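Local coordinates for protein LEOA (Escherichia coli, PDB 4AUR) that probably binds and hydrolyses GTP as a bacterial dynamin of enterotoxigenic strains, at residues S154-V159 against Q207-L212; N167-T172 against A214-Q219; L92-P97 against R132-E137; A71-K76 against D252-A257. All blocks are in the same frame, centred on the assembly; numbering follows the deposited sequence.

Contact 1: S154-V159 against Q207-L212; sequences SHSDIV and QRAADL
Ala209 meets the first turn of helix 156-165 with its methyl: CB stands 3.9 Å from the carbonyl O of Ser156 and 4.0 Å from Ser156 CA, so its nearest partners are backbone atoms. The hydroxymethyl of Ser156, an exposed residue, passes nearby, with OG 4.2 Å from Ala209 CB. One turn further in, Val159 points at the end of the other helix with a single branch. Its CG1 is anti to the backbone N (chi1 169°), and this turns it toward two neighbouring methyls, 4.2 Å from each of Ala209 CB and Ala210 CB. Ala210 is where the chain leaves helix 188-209, and the turn through it is closed by Leu212 N donating to Gln207 O. Ser156 and Ala209, both small, let the backbones come near, with Ser156 CA 4.9 Å from Ala209 CA. Away from this contact, Asp157 forms a salt bridge to Arg123, and the His155 ring, just ahead of the helix, meets Phe113. Plain apolar packing thus joins the start of one crossover helix to the end of the next, as expected for neighbouring helices on one face of the alpha/beta sheet in a dynamin-type P-loop GTPase domain.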
loop_
_atom_site.group_PDB
_atom_site.type_symbol
_atom_site.label_atom_id
_atom_site.label_comp_id
_atom_site.label_asym_id
_atom_site.label_seq_id
_atom_site.Cartn_x
_atom_site.Cartn_y
_atom_site.Cartn_z
ATOM N N SER A 154 -25.394 11.716 -50.298
ATOM C CA SER A 154 -23.983 11.770 -50.702
ATOM C C SER A 154 -22.969 11.832 -49.545
ATOM O O SER A 154 -21.761 11.783 -49.764
ATOM C CB SER A 154 -23.790 13.006 -51.595
ATOM O OG SER A 154 -24.417 14.155 -51.018
ATOM N N HIS A 155 -23.461 11.930 -48.319
ATOM C CA HIS A 155 -22.617 12.264 -47.179
ATOM C C HIS A 155 -22.033 11.078 -46.443
ATOM O O HIS A 155 -21.324 11.267 -45.484
ATOM C CB HIS A 155 -23.419 13.117 -46.194
ATOM C CG HIS A 155 -23.570 14.538 -46.619
ATOM N ND1 HIS A 155 -23.896 15.546 -45.739
ATOM C CD2 HIS A 155 -23.404 15.129 -47.825
ATOM C CE1 HIS A 155 -23.933 16.697 -46.388
ATOM N NE2 HIS A 155 -23.645 16.470 -47.657
ATOM N N SER A 156 -22.307 9.857 -46.875
ATOM C CA SER A 156 -21.797 8.706 -46.150
ATOM C C SER A 156 -20.365 8.907 -45.694
ATOM O O SER A 156 -20.049 8.721 -44.531
ATOM C CB SER A 156 -21.856 7.463 -47.014
ATOM O OG SER A 156 -23.174 6.997 -47.128
ATOM N N ASP A 157 -19.488 9.287 -46.607
ATOM C CA ASP A 157 -18.048 9.224 -46.321
ATOM C C ASP A 157 -17.558 10.387 -45.427
ATOM O O ASP A 157 -16.489 10.290 -44.812
ATOM C CB ASP A 157 -17.218 9.081 -47.616
ATOM C CG ASP A 157 -17.445 10.215 -48.594
ATOM O OD1 ASP A 157 -18.333 11.046 -48.333
ATOM O OD2 ASP A 157 -16.742 10.276 -49.629
ATOM N N ILE A 158 -18.371 11.440 -45.333
ATOM C CA ILE A 158 -18.109 12.583 -44.486
ATOM C C ILE A 158 -18.446 12.247 -43.048
ATOM O O ILE A 158 -17.712 12.582 -42.112
ATOM C CB ILE A 158 -18.980 13.762 -44.899
ATOM C CG1 ILE A 158 -18.643 14.198 -46.324
ATOM C CG2 ILE A 158 -18.788 14.922 -43.937
ATOM C CD1 ILE A 158 -19.544 15.302 -46.846
ATOM N N VAL A 159 -19.590 11.618 -42.861
ATOM C CA VAL A 159 -19.937 11.063 -41.564
ATOM C C VAL A 159 -18.865 10.078 -41.082
ATOM O O VAL A 159 -18.523 10.066 -39.931
ATOM C CB VAL A 159 -21.295 10.350 -41.632
ATOM C CG1 VAL A 159 -21.544 9.531 -40.377
ATOM C CG2 VAL A 159 -22.413 11.365 -41.846
ATOM N N GLN A 207 -25.070 4.818 -38.273
ATOM C CA GLN A 207 -24.421 3.593 -37.868
ATOM C C GLN A 207 -23.917 2.848 -39.077
ATOM O O GLN A 207 -22.876 2.184 -39.029
ATOM C CB GLN A 207 -25.342 2.726 -37.017
ATOM C CG GLN A 207 -25.918 1.496 -37.686
ATOM C CD GLN A 207 -24.933 0.354 -37.746
ATOM O OE1 GLN A 207 -24.808 -0.325 -38.755
ATOM N NE2 GLN A 207 -24.220 0.141 -36.662
ATOM N N ARG A 208 -24.636 2.982 -40.179
ATOM C CA ARG A 208 -24.349 2.200 -41.365
ATOM C C ARG A 208 -23.363 2.907 -42.266
ATOM O O ARG A 208 -22.666 2.261 -43.045
ATOM C CB ARG A 208 -25.663 1.897 -42.103
ATOM C CG ARG A 208 -25.624 0.754 -43.107
ATOM C CD ARG A 208 -25.057 -0.583 -42.601
ATOM N NE ARG A 208 -25.737 -1.191 -41.450
ATOM C CZ ARG A 208 -25.757 -2.505 -41.177
ATOM N NH1 ARG A 208 -25.152 -3.365 -41.980
ATOM N NH2 ARG A 208 -26.393 -2.974 -40.096
ATOM N N ALA A 209 -23.304 4.231 -42.164
ATOM C CA ALA A 209 -22.360 5.038 -42.949
ATOM C C ALA A 209 -20.941 4.936 -42.420
ATOM O O ALA A 209 -19.989 5.122 -43.187
ATOM C CB ALA A 209 -22.779 6.483 -42.946
ATOM N N ALA A 210 -20.811 4.649 -41.123
ATOM C CA ALA A 210 -19.544 4.738 -40.434
ATOM C C ALA A 210 -19.196 3.488 -39.650
ATOM O O ALA A 210 -18.354 3.546 -38.780
ATOM C CB ALA A 210 -19.574 5.919 -39.502
ATOM N N ASP A 211 -19.830 2.360 -39.960
ATOM C CA ASP A 211 -19.556 1.068 -39.305
ATOM C C ASP A 211 -19.722 1.107 -37.803
ATOM O O ASP A 211 -18.996 0.416 -37.121
ATOM C CB ASP A 211 -18.118 0.568 -39.574
ATOM C CG ASP A 211 -17.673 0.694 -41.045
ATOM O OD1 ASP A 211 -18.478 1.090 -41.920
ATOM O OD2 ASP A 211 -16.485 0.382 -41.314
ATOM N N LEU A 212 -20.644 1.898 -37.264
ATOM C CA LEU A 212 -20.682 2.074 -35.799
ATOM C C LEU A 212 -21.126 0.811 -35.102
ATOM O O LEU A 212 -21.927 0.051 -35.635
ATOM C CB LEU A 212 -21.620 3.184 -35.377
ATOM C CG LEU A 212 -21.434 4.609 -35.884
ATOM C CD1 LEU A 212 -22.470 5.499 -35.220
ATOM C CD2 LEU A 212 -20.043 5.148 -35.623
#

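Contact 2: N167-T172 against A214-Q219; sequences NKLSST and AQECEQ
The amide of Gln219 is touched at its oxygen by Leu169, whose CD2 lies 4.0 Å from OE1; the same methyl meets the root of that side chain at CB (3.5 Å) and the backbone carbonyl O of Gln219. The carboxylate of Glu216, by contrast, takes no part in this packing. It is turned to Arg164 through OE2, in a salt bridge, and to Thr213 N through OE1, leaving its CB to touch Leu169 CD1 at 3.9 Å. The third flat group is the peptide carbonyl of Lys168. Its O accepts from Thr172 OG1 (2.7 Å) and Ser171 N (3.2 Å), which come from opposite faces of the carbonyl plane; the hydroxyl stands 39° out of that plane. These two bonds tie down the turn that carries Leu169.

Leu169 itself forks over one turn of helix 214-219. With CG anti to the backbone N (chi1 178°), it is directed at the short helix, giving one methyl to Glu216 and the other to Gln219. It runs at about a right angle to the Gln219 side chain.

The loop 167-172 leads from helix 156-165 into strand 172-177. Leu169 also packs on Leu163 of the former and on Leu212 ahead of the short helix, while Thr172 rests on Ile141 of strand 140-146. On the far side Lys168 donates through NZ to Ser136 O and Ala138 O and packs on Val268, so the loop lies between helix 214-219 and helix 250-273.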
loop_
_atom_site.group_PDB
_atom_site.type_symbol
_atom_site.label_atom_id
_atom_site.label_comp_id
_atom_site.label_asym_id
_atom_site.label_seq_id
_atom_site.Cartn_x
_atom_site.Cartn_y
_atom_site.Cartn_z
ATOM N N ASN A 167 -12.599 10.463 -35.363
ATOM C CA ASN A 167 -12.854 9.890 -34.054
ATOM C C ASN A 167 -13.509 10.894 -33.105
ATOM O O ASN A 167 -13.266 10.861 -31.913
ATOM C CB ASN A 167 -11.510 9.360 -33.498
ATOM C CG ASN A 167 -11.658 8.555 -32.228
ATOM O OD1 ASN A 167 -10.820 8.664 -31.327
ATOM N ND2 ASN A 167 -12.728 7.769 -32.128
ATOM N N LYS A 168 -14.370 11.762 -33.641
ATOM C CA LYS A 168 -14.953 12.868 -32.870
ATOM C C LYS A 168 -16.423 12.683 -32.583
ATOM O O LYS A 168 -17.179 13.654 -32.506
ATOM C CB LYS A 168 -14.776 14.176 -33.616
ATOM C CG LYS A 168 -13.342 14.509 -33.960
ATOM C CD LYS A 168 -12.598 15.035 -32.750
ATOM C CE LYS A 168 -13.047 16.454 -32.469
ATOM N NZ LYS A 168 -12.587 16.919 -31.145
ATOM N N LEU A 169 -16.839 11.446 -32.386
ATOM C CA LEU A 169 -18.230 11.164 -32.071
ATOM C C LEU A 169 -18.608 11.746 -30.697
ATOM O O LEU A 169 -19.671 12.341 -30.548
ATOM C CB LEU A 169 -18.464 9.645 -32.144
ATOM C CG LEU A 169 -19.809 8.975 -31.834
ATOM C CD1 LEU A 169 -19.758 7.530 -32.273
ATOM C CD2 LEU A 169 -20.126 9.005 -30.361
ATOM N N SER A 170 -17.743 11.598 -29.695
ATOM C CA SER A 170 -18.050 12.124 -28.359
ATOM C C SER A 170 -18.263 13.635 -28.369
ATOM O O SER A 170 -18.829 14.156 -27.423
ATOM C CB SER A 170 -16.948 11.773 -27.330
ATOM O OG SER A 170 -15.834 12.660 -27.396
ATOM N N SER A 171 -17.793 14.330 -29.412
ATOM C CA SER A 171 -17.868 15.785 -29.472
ATOM C C SER A 171 -18.691 16.335 -30.642
ATOM O O SER A 171 -18.624 17.518 -30.957
ATOM C CB SER A 171 -16.453 16.384 -29.461
ATOM O OG SER A 171 -15.729 16.178 -30.640
ATOM N N THR A 172 -19.490 15.471 -31.262
ATOM C CA THR A 172 -20.348 15.856 -32.372
ATOM C C THR A 172 -21.826 15.756 -32.027
ATOM O O THR A 172 -22.282 14.713 -31.559
ATOM C CB THR A 172 -20.095 14.940 -33.542
ATOM O OG1 THR A 172 -18.770 15.158 -34.006
ATOM C CG2 THR A 172 -21.069 15.212 -34.659
ATOM N N ALA A 214 -22.901 -1.077 -31.680
ATOM C CA ALA A 214 -24.129 -0.801 -30.948
ATOM C C ALA A 214 -23.844 0.180 -29.835
ATOM O O ALA A 214 -24.676 1.044 -29.560
ATOM C CB ALA A 214 -24.745 -2.076 -30.395
ATOM N N GLN A 215 -22.671 0.066 -29.214
ATOM C CA GLN A 215 -22.312 0.946 -28.099
ATOM C C GLN A 215 -22.035 2.365 -28.551
ATOM O O GLN A 215 -22.388 3.317 -27.863
ATOM C CB GLN A 215 -21.114 0.400 -27.328
ATOM C CG GLN A 215 -21.517 -0.541 -26.200
ATOM C CD GLN A 215 -20.440 -1.559 -25.862
ATOM O OE1 GLN A 215 -19.407 -1.225 -25.267
ATOM N NE2 GLN A 215 -20.680 -2.815 -26.241
ATOM N N GLU A 216 -21.396 2.510 -29.703
ATOM C CA GLU A 216 -21.152 3.820 -30.279
ATOM C C GLU A 216 -22.466 4.471 -30.639
ATOM O O GLU A 216 -22.659 5.647 -30.382
ATOM C CB GLU A 216 -20.259 3.711 -31.502
ATOM C CG GLU A 216 -18.833 3.328 -31.165
ATOM C CD GLU A 216 -17.984 3.073 -32.388
ATOM O OE1 GLU A 216 -18.323 2.186 -33.191
ATOM O OE2 GLU A 216 -16.969 3.770 -32.554
ATOM N N CYS A 217 -23.391 3.699 -31.195
ATOM C CA CYS A 217 -24.736 4.218 -31.481
ATOM C C CYS A 217 -25.419 4.894 -30.285
ATOM O O CYS A 217 -26.014 5.952 -30.432
ATOM C CB CYS A 217 -25.624 3.126 -32.072
ATOM S SG CYS A 217 -25.178 2.796 -33.780
ATOM N N GLU A 218 -25.321 4.289 -29.113
ATOM C CA GLU A 218 -25.870 4.872 -27.906
ATOM C C GLU A 218 -25.145 6.175 -27.523
ATOM O O GLU A 218 -25.750 7.088 -26.951
ATOM C CB GLU A 218 -25.757 3.868 -26.756
ATOM C CG GLU A 218 -26.522 2.563 -26.964
ATOM C CD GLU A 218 -26.291 1.547 -25.838
ATOM O OE1 GLU A 218 -26.905 1.727 -24.755
ATOM O OE2 GLU A 218 -25.503 0.576 -26.029
ATOM N N GLN A 219 -23.854 6.264 -27.845
ATOM C CA GLN A 219 -23.077 7.471 -27.571
ATOM C C GLN A 219 -23.442 8.645 -28.471
ATOM O O GLN A 219 -23.076 9.777 -28.182
ATOM C CB GLN A 219 -21.570 7.195 -27.693
ATOM C CG GLN A 219 -20.964 6.584 -26.438
ATOM C CD GLN A 219 -19.552 6.045 -26.661
ATOM O OE1 GLN A 219 -18.797 6.543 -27.514
ATOM N NE2 GLN A 219 -19.185 5.013 -25.888
#

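Contact 3: L92-P97 against R132-E137; sequences LSIYKP and RRYISE
Leu92 extends toward Tyr134 because its CG is anti to the backbone N (chi1 175°), whereas in Ile94 it is CG1, anti to the carbonyl carbon (chi1 -51°), that carries CD1 to the same ring. Leu92 CD2 comes to the inner end of the aromatic side chain, 3.9 Å from both CB and CG of Tyr134 and 4.0 Å from its CD1. Ile94 CD1 approaches the ring obliquely near CD2 and CE2; the modelled separation there is too short for carbons, so the closeness is doubtful and only the neighbourhood can be trusted. Both aliphatic side chains cross Tyr134 at about a right angle. Val107 of strand 104-108 touches both Ile94 and Tyr134. Strand 93-95 is fastened to that strand by backbone bonds of Ser93 with Asp108 and of Tyr95 with Ile106. The next residue along the helix, buried Ile135, packs on Ala57 and Trp161. What results is a helix laid on the antiparallel edge of a mixed sheet, the corner where strands two and three of a Ras-like GTPase fold meet the helix that follows strand 104-108.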
loop_
_atom_site.group_PDB
_atom_site.type_symbol
_atom_site.label_atom_id
_atom_site.label_comp_id
_atom_site.label_asym_id
_atom_site.label_seq_id
_atom_site.Cartn_x
_atom_site.Cartn_y
_atom_site.Cartn_z
ATOM N N LEU A 92 -10.474 24.922 -46.483
ATOM C CA LEU A 92 -10.983 25.172 -45.162
ATOM C C LEU A 92 -11.230 26.658 -44.957
ATOM O O LEU A 92 -10.612 27.517 -45.601
ATOM C CB LEU A 92 -9.941 24.709 -44.161
ATOM C CG LEU A 92 -10.141 24.948 -42.675
ATOM C CD1 LEU A 92 -11.098 23.916 -42.124
ATOM C CD2 LEU A 92 -8.794 24.870 -41.976
ATOM N N SER A 93 -12.119 26.975 -44.033
ATOM C CA SER A 93 -12.366 28.356 -43.732
ATOM C C SER A 93 -12.757 28.581 -42.285
ATOM O O SER A 93 -13.330 27.708 -41.624
ATOM C CB SER A 93 -13.405 28.943 -44.700
ATOM O OG SER A 93 -14.452 28.022 -44.963
ATOM N N ILE A 94 -12.423 29.782 -41.815
ATOM C CA ILE A 94 -12.534 30.152 -40.426
ATOM C C ILE A 94 -13.200 31.498 -40.302
ATOM O O ILE A 94 -12.794 32.442 -40.965
ATOM C CB ILE A 94 -11.143 30.264 -39.790
ATOM C CG1 ILE A 94 -10.353 28.997 -40.081
ATOM C CG2 ILE A 94 -11.270 30.519 -38.293
ATOM C CD1 ILE A 94 -9.400 28.569 -38.992
ATOM N N TYR A 95 -14.205 31.589 -39.435
ATOM C CA TYR A 95 -14.912 32.832 -39.187
ATOM C C TYR A 95 -14.782 33.147 -37.707
ATOM O O TYR A 95 -14.942 32.271 -36.881
ATOM C CB TYR A 95 -16.364 32.714 -39.621
ATOM C CG TYR A 95 -16.497 32.144 -41.009
ATOM C CD1 TYR A 95 -16.472 32.957 -42.138
ATOM C CD2 TYR A 95 -16.604 30.775 -41.197
ATOM C CE1 TYR A 95 -16.571 32.408 -43.421
ATOM C CE2 TYR A 95 -16.702 30.216 -42.463
ATOM C CZ TYR A 95 -16.691 31.026 -43.577
ATOM O OH TYR A 95 -16.812 30.418 -44.825
ATOM N N LYS A 96 -14.442 34.399 -37.403
ATOM C CA LYS A 96 -14.139 34.868 -36.057
ATOM C C LYS A 96 -15.093 36.021 -35.716
ATOM O O LYS A 96 -14.717 37.199 -35.760
ATOM C CB LYS A 96 -12.681 35.336 -35.996
ATOM C CG LYS A 96 -11.646 34.220 -35.892
ATOM C CD LYS A 96 -10.257 34.707 -36.280
ATOM C CE LYS A 96 -9.154 33.791 -35.768
ATOM N NZ LYS A 96 -9.066 33.750 -34.271
ATOM N N PRO A 97 -16.346 35.685 -35.394
ATOM C CA PRO A 97 -17.373 36.674 -35.188
ATOM C C PRO A 97 -17.025 37.682 -34.112
ATOM O O PRO A 97 -16.241 37.387 -33.205
ATOM C CB PRO A 97 -18.570 35.831 -34.764
ATOM C CG PRO A 97 -17.980 34.613 -34.162
ATOM C CD PRO A 97 -16.856 34.339 -35.105
ATOM N N ARG A 132 -7.993 18.531 -41.402
ATOM C CA ARG A 132 -8.120 17.477 -40.408
ATOM C C ARG A 132 -7.693 17.955 -39.004
ATOM O O ARG A 132 -8.394 17.714 -38.004
ATOM C CB ARG A 132 -7.293 16.269 -40.847
ATOM C CG ARG A 132 -7.796 15.554 -42.113
ATOM C CD ARG A 132 -6.740 14.586 -42.636
ATOM N NE ARG A 132 -6.527 13.501 -41.679
ATOM C CZ ARG A 132 -7.140 12.321 -41.713
ATOM N NH1 ARG A 132 -7.994 12.026 -42.685
ATOM N NH2 ARG A 132 -6.903 11.441 -40.760
ATOM N N ARG A 133 -6.554 18.644 -38.917
ATOM C CA ARG A 133 -6.116 19.199 -37.628
ATOM C C ARG A 133 -7.111 20.231 -37.063
ATOM O O ARG A 133 -7.375 20.254 -35.877
ATOM C CB ARG A 133 -4.747 19.814 -37.776
ATOM C CG ARG A 133 -4.015 20.179 -36.484
ATOM C CD ARG A 133 -2.683 20.870 -36.763
ATOM N NE ARG A 133 -2.167 20.449 -38.072
ATOM C CZ ARG A 133 -1.570 21.239 -38.958
ATOM N NH1 ARG A 133 -1.341 22.518 -38.698
ATOM N NH2 ARG A 133 -1.185 20.733 -40.120
ATOM N N TYR A 134 -7.674 21.080 -37.900
ATOM C CA TYR A 134 -8.527 22.132 -37.381
ATOM C C TYR A 134 -9.828 21.558 -36.870
ATOM O O TYR A 134 -10.353 22.017 -35.869
ATOM C CB TYR A 134 -8.776 23.240 -38.431
ATOM C CG TYR A 134 -7.866 24.438 -38.258
ATOM C CD1 TYR A 134 -6.561 24.416 -38.706
ATOM C CD2 TYR A 134 -8.315 25.589 -37.617
ATOM C CE1 TYR A 134 -5.733 25.502 -38.529
ATOM C CE2 TYR A 134 -7.490 26.680 -37.437
ATOM C CZ TYR A 134 -6.207 26.631 -37.896
ATOM O OH TYR A 134 -5.390 27.723 -37.724
ATOM N N ILE A 135 -10.349 20.533 -37.529
ATOM C CA ILE A 135 -11.569 19.895 -37.046
ATOM C C ILE A 135 -11.314 18.922 -35.889
ATOM O O ILE A 135 -12.116 18.857 -34.957
ATOM C CB ILE A 135 -12.361 19.278 -38.192
ATOM C CG1 ILE A 135 -12.971 20.419 -39.005
ATOM C CG2 ILE A 135 -13.505 18.433 -37.664
ATOM C CD1 ILE A 135 -13.344 20.044 -40.420
ATOM N N SER A 136 -10.209 18.184 -35.921
ATOM C CA SER A 136 -9.833 17.408 -34.752
ATOM C C SER A 136 -9.822 18.304 -33.518
ATOM O O SER A 136 -10.481 18.000 -32.520
ATOM C CB SER A 136 -8.456 16.775 -34.918
ATOM O OG SER A 136 -8.554 15.565 -35.626
ATOM N N GLU A 137 -9.082 19.415 -33.606
ATOM C CA GLU A 137 -8.862 20.344 -32.466
ATOM C C GLU A 137 -10.007 21.351 -32.255
ATOM O O GLU A 137 -9.781 22.434 -31.763
ATOM C CB GLU A 137 -7.496 21.086 -32.605
ATOM C CG GLU A 137 -6.283 20.197 -32.313
ATOM C CD GLU A 137 -4.934 20.740 -32.814
ATOM O OE1 GLU A 137 -4.857 21.947 -33.149
ATOM O OE2 GLU A 137 -3.944 19.942 -32.858
#

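Contact 4: A71-K76 against D252-A257; sequences AAWLGK and DLKNAA
Trp73 and Lys254 make the closest approach: the indole CD1 is 3.4 Å from Lys254 CG, and Lys254 CA lies in the ring plane at its edge, 3.9 Å from NE1. The pyrrole side of the indole lies against the backbone of helix 250-273 at Lys254. One turn on, the methyl of Ala257 approaches obliquely, with CB 4.1 Å from Trp73 NE1. The lysine then runs on, extended beyond CG, along the end of helix 66-74. Its CG packs on the indole, and CE lies 3.4 Å from the carbonyl O of Trp73. That carbonyl accepts a hydrogen bond from Gln3 NE2, which brings the N-terminal helix 3-30 to the same place.

The indole is directed to helix 250-273 by a CG anti to the backbone N (chi1 170°). Its ring also meets Phe142 edge-to-face and packs on Leu140. Since Ala257 rests on Leu140 too, strand 140-146 contacts both partners. Leu253 and Ala256 in turn lie on Ile173 and Val223, seating helix 250-273 on the strands further along the sheet.

Just past Trp73 the first helix stops at Gly75, whose phi is 120°; its N still bonds to Ala71 O at 3.0 Å. Helix 66-74 follows a loop with the pattern of a Walker A P-loop. Its packing beside helix 250-273 on one face of the sheet matches the pairing of the first and last helices in Ras-like GTPase domains, including those of dynamins.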
loop_
_atom_site.group_PDB
_atom_site.type_symbol
_atom_site.label_atom_id
_atom_site.label_comp_id
_atom_site.label_asym_id
_atom_site.label_seq_id
_atom_site.Cartn_x
_atom_site.Cartn_y
_atom_site.Cartn_z
ATOM N N ALA A 71 -26.088 30.916 -35.752
ATOM C CA ALA A 71 -26.568 32.220 -35.294
ATOM C C ALA A 71 -27.560 32.049 -34.147
ATOM O O ALA A 71 -27.457 32.714 -33.117
ATOM C CB ALA A 71 -27.228 32.966 -36.432
ATOM N N ALA A 72 -28.519 31.155 -34.325
ATOM C CA ALA A 72 -29.516 30.910 -33.290
ATOM C C ALA A 72 -28.870 30.621 -31.969
ATOM O O ALA A 72 -29.297 31.139 -30.952
ATOM C CB ALA A 72 -30.394 29.728 -33.664
ATOM N N TRP A 73 -27.839 29.779 -32.002
ATOM C CA TRP A 73 -27.224 29.220 -30.807
ATOM C C TRP A 73 -26.383 30.247 -30.103
ATOM O O TRP A 73 -26.449 30.375 -28.885
ATOM C CB TRP A 73 -26.360 28.039 -31.209
ATOM C CG TRP A 73 -25.485 27.511 -30.128
ATOM C CD1 TRP A 73 -25.872 26.850 -29.004
ATOM C CD2 TRP A 73 -24.078 27.546 -30.105
ATOM N NE1 TRP A 73 -24.783 26.485 -28.267
ATOM C CE2 TRP A 73 -23.662 26.901 -28.925
ATOM C CE3 TRP A 73 -23.117 28.051 -30.972
ATOM C CZ2 TRP A 73 -22.327 26.768 -28.582
ATOM C CZ3 TRP A 73 -21.779 27.929 -30.621
ATOM C CH2 TRP A 73 -21.401 27.295 -29.440
ATOM N N LEU A 74 -25.585 30.965 -30.884
ATOM C CA LEU A 74 -24.767 32.069 -30.384
ATOM C C LEU A 74 -25.607 33.138 -29.697
ATOM O O LEU A 74 -25.223 33.684 -28.649
ATOM C CB LEU A 74 -24.024 32.722 -31.539
ATOM C CG LEU A 74 -22.961 31.807 -32.124
ATOM C CD1 LEU A 74 -22.576 32.280 -33.500
ATOM C CD2 LEU A 74 -21.727 31.743 -31.245
ATOM N N GLY A 75 -26.739 33.440 -30.332
ATOM C CA GLY A 75 -27.677 34.437 -29.857
ATOM C C GLY A 75 -27.915 35.591 -30.825
ATOM O O GLY A 75 -28.932 36.260 -30.718
ATOM N N LYS A 76 -26.993 35.831 -31.756
ATOM C CA LYS A 76 -27.056 37.010 -32.606
ATOM C C LYS A 76 -27.154 36.663 -34.084
ATOM O O LYS A 76 -26.499 35.742 -34.553
ATOM C CB LYS A 76 -25.833 37.896 -32.373
ATOM C CG LYS A 76 -25.846 38.634 -31.038
ATOM C CD LYS A 76 -25.574 40.124 -31.211
ATOM C CE LYS A 76 -24.113 40.423 -31.529
ATOM N NZ LYS A 76 -23.249 40.274 -30.323
ATOM N N ASP A 252 -32.570 22.630 -26.055
ATOM C CA ASP A 252 -32.086 21.254 -26.139
ATOM C C ASP A 252 -30.680 21.207 -26.763
ATOM O O ASP A 252 -29.845 20.411 -26.342
ATOM C CB ASP A 252 -33.071 20.366 -26.925
ATOM C CG ASP A 252 -34.455 20.251 -26.248
ATOM O OD1 ASP A 252 -34.532 20.303 -25.009
ATOM O OD2 ASP A 252 -35.472 20.102 -26.957
ATOM N N LEU A 253 -30.410 22.084 -27.726
ATOM C CA LEU A 253 -29.100 22.150 -28.371
ATOM C C LEU A 253 -28.038 22.863 -27.554
ATOM O O LEU A 253 -26.895 22.416 -27.505
ATOM C CB LEU A 253 -29.203 22.874 -29.684
ATOM C CG LEU A 253 -27.921 23.047 -30.487
ATOM C CD1 LEU A 253 -27.395 21.672 -30.894
ATOM C CD2 LEU A 253 -28.188 23.940 -31.697
ATOM N N LYS A 254 -28.378 23.997 -26.957
ATOM C CA LYS A 254 -27.428 24.682 -26.079
ATOM C C LYS A 254 -27.015 23.752 -24.945
ATOM O O LYS A 254 -25.850 23.721 -24.582
ATOM C CB LYS A 254 -28.020 25.967 -25.498
ATOM C CG LYS A 254 -28.158 27.100 -26.503
ATOM C CD LYS A 254 -29.113 28.167 -25.998
ATOM C CE LYS A 254 -28.986 29.483 -26.763
ATOM N NZ LYS A 254 -30.050 30.452 -26.346
ATOM N N ASN A 255 -27.970 22.999 -24.400
ATOM C CA ASN A 255 -27.712 22.128 -23.243
ATOM C C ASN A 255 -26.794 20.943 -23.577
ATOM O O ASN A 255 -25.869 20.597 -22.814
ATOM C CB ASN A 255 -29.030 21.611 -22.638
ATOM C CG ASN A 255 -29.811 22.699 -21.897
ATOM O OD1 ASN A 255 -31.022 22.579 -21.703
ATOM N ND2 ASN A 255 -29.125 23.759 -21.473
ATOM N N ALA A 256 -27.063 20.324 -24.720
ATOM C CA ALA A 256 -26.236 19.224 -25.202
ATOM C C ALA A 256 -24.828 19.722 -25.432
ATOM O O ALA A 256 -23.856 19.048 -25.116
ATOM C CB ALA A 256 -26.800 18.654 -26.496
ATOM N N ALA A 257 -24.739 20.904 -26.015
ATOM C CA ALA A 257 -23.461 21.485 -26.363
ATOM C C ALA A 257 -22.720 21.788 -25.077
ATOM O O ALA A 257 -21.526 21.622 -24.990
ATOM C CB ALA A 257 -23.658 22.739 -27.197
#

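In the fold
From the N terminus, residues 71-76 open the longest loop, which contact 4 closes only at 252-257, bringing the helix after the probable P-loop to the last helix of the GTPase fold. The other three contacts fall within that span. Contact 3 opens and closes first, joining the edge strand 93-95 to helix 129-136. Contacts 1 and 2 follow and cross: 154-159 and 167-172 come in turn, then 207-212 and 214-219 answer in the same order. They touch directly where Leu212 meets Leu169 and where Gln207 and Leu212 pack on Cys217. Contact 2 also touches contact 3, whereas contact 4 touches none of the others, its centre about 19 Å from that of contact 3.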